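Side-chain contact in probable sensor histidine kinase pdtas (Mycobacterium tuberculosis, PDB 2YKF), which probably binds cyclic di-GMP and then autophosphorylates on a histidine, starting a two-component signal for adaptation to nutrient-poor conditions: residues Ala220-Ile225 and Glu230-Asp235. Sequence-based numbering, arbitrary orientation.
Sequences ATRPLI and EAHEVD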
# COMPACT_ATOMS: atom_id res chain seq x y z
N ALA A 220 -2.92 4.89 -26.32
CA ALA A 220 -3.03 5.94 -25.33
C ALA A 220 -1.67 6.25 -24.67
O ALA A 220 -1.39 7.40 -24.30
CB ALA A 220 -3.99 5.49 -24.25
N THR A 221 -0.85 5.23 -24.48
CA THR A 221 0.34 5.37 -23.62
C THR A 221 1.56 5.80 -24.41
O THR A 221 2.31 6.72 -23.99
CB THR A 221 0.62 4.06 -22.88
OG1 THR A 221 -0.55 3.73 -22.12
CG2 THR A 221 1.79 4.22 -21.89
N ARG A 222 1.78 5.14 -25.56
CA ARG A 222 2.98 5.42 -26.35
C ARG A 222 3.30 6.91 -26.57
O ARG A 222 4.42 7.31 -26.30
CB ARG A 222 3.02 4.60 -27.65
CG ARG A 222 4.42 4.52 -28.23
CD ARG A 222 4.46 3.70 -29.50
NE ARG A 222 5.78 3.97 -30.07
CZ ARG A 222 6.62 3.05 -30.49
NH1 ARG A 222 6.28 1.75 -30.47
NH2 ARG A 222 7.78 3.44 -30.94
N PRO A 223 2.33 7.73 -27.05
CA PRO A 223 2.65 9.13 -27.31
C PRO A 223 3.06 9.91 -26.04
O PRO A 223 3.62 10.96 -26.16
CB PRO A 223 1.34 9.73 -27.88
CG PRO A 223 0.59 8.57 -28.43
CD PRO A 223 0.97 7.39 -27.49
N LEU A 224 2.85 9.37 -24.84
CA LEU A 224 3.05 10.19 -23.62
C LEU A 224 4.43 10.04 -23.15
O LEU A 224 4.94 10.95 -22.50
CB LEU A 224 2.08 9.80 -22.47
CG LEU A 224 0.59 9.87 -22.85
CD1 LEU A 224 -0.25 9.30 -21.73
CD2 LEU A 224 0.15 11.29 -23.20
N ILE A 225 5.03 8.88 -23.46
CA ILE A 225 6.32 8.49 -22.93
C ILE A 225 7.41 9.36 -23.51
O ILE A 225 7.47 9.56 -24.72
CB ILE A 225 6.61 7.01 -23.17
CG1 ILE A 225 5.66 6.18 -22.29
CG2 ILE A 225 8.11 6.64 -22.83
CD1 ILE A 225 5.63 4.71 -22.69
N GLU A 230 12.14 4.09 -24.69
CA GLU A 230 11.31 3.50 -23.63
C GLU A 230 9.93 3.34 -24.24
O GLU A 230 9.23 2.41 -23.91
CB GLU A 230 11.25 4.50 -22.43
CG GLU A 230 12.61 4.69 -21.85
CD GLU A 230 12.64 5.22 -20.43
OE1 GLU A 230 11.62 5.79 -19.93
OE2 GLU A 230 13.72 5.06 -19.83
N ALA A 231 9.49 4.31 -25.06
CA ALA A 231 8.14 4.26 -25.66
C ALA A 231 7.95 2.98 -26.46
O ALA A 231 6.89 2.32 -26.41
CB ALA A 231 7.85 5.54 -26.52
N HIS A 232 9.01 2.60 -27.19
CA HIS A 232 8.95 1.40 -27.96
C HIS A 232 9.05 0.16 -27.09
O HIS A 232 8.39 -0.83 -27.37
CB HIS A 232 10.05 1.39 -29.03
CG HIS A 232 9.92 0.23 -29.96
ND1 HIS A 232 8.84 0.08 -30.82
CD2 HIS A 232 10.71 -0.85 -30.16
CE1 HIS A 232 8.99 -1.03 -31.52
NE2 HIS A 232 10.11 -1.63 -31.13
N GLU A 233 9.89 0.19 -26.06
CA GLU A 233 9.99 -0.94 -25.12
C GLU A 233 8.62 -1.31 -24.47
O GLU A 233 8.25 -2.47 -24.33
CB GLU A 233 11.02 -0.66 -24.01
CG GLU A 233 12.50 -0.87 -24.44
CD GLU A 233 13.48 -0.14 -23.49
OE1 GLU A 233 13.03 0.63 -22.57
OE2 GLU A 233 14.71 -0.34 -23.68
N VAL A 234 7.91 -0.29 -24.08
CA VAL A 234 6.64 -0.49 -23.43
C VAL A 234 5.63 -1.10 -24.39
O VAL A 234 4.94 -2.07 -24.06
CB VAL A 234 6.15 0.84 -22.84
CG1 VAL A 234 4.63 0.72 -22.40
CG2 VAL A 234 7.05 1.13 -21.69
N ASP A 235 5.53 -0.51 -25.56
CA ASP A 235 4.76 -1.04 -26.68
C ASP A 235 5.07 -2.55 -26.95
O ASP A 235 4.15 -3.41 -26.88
CB ASP A 235 5.03 -0.17 -27.95
CG ASP A 235 4.16 -0.60 -29.17
OD1 ASP A 235 3.58 -1.72 -29.13
OD2 ASP A 235 4.04 0.19 -30.13
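Arg222, just after residues 217-221, reaches to His232 and Asp235 on helix 228-243, tying together two consecutive helical parts of the PAS-like module in the sensor region. The pair illustrates how a connection between two successive helices can be apolar on the side facing the sheet and polar on the other.

The polar part rests on one nitrogen. Arg222 NH1 gives a fairly straight hydrogen bond to His232 ND1 (3.1 Å), approaching it close to the plane of the ring, and forms a salt bridge with Asp235 OD2 (2.8 Å), which it meets on the anti side, 27° out of the carboxylate plane. Since ND1 accepts this bond, the ring probably carries no proton there. With CG anti to the backbone N (chi1 -161°) and the chain extended as far as NE, the guanidinium is carried to where Ala231 O lies over one face, offset toward the rim. The carboxylate stands nearly perpendicular to the guanidinium, 87° between planes, and its other oxygen, OD1, is hydrogen-bonded to Gln239 one turn further along helix 228-243.

Apolar packing is centred on buried Ile225, where the chain has left its helical course. Its CG2 sits 3.9 Å from Ala231 CB and also touches Glu230 CB, while CD1 reaches Val234. Val253 and Met251 continue this layer, against Ile225 and Val234 respectively, onto strand 250-255, an outermost strand of the antiparallel sheet within the chain. Ile225 CG2 also comes within 3.5 Å of the backbone N of Ala231.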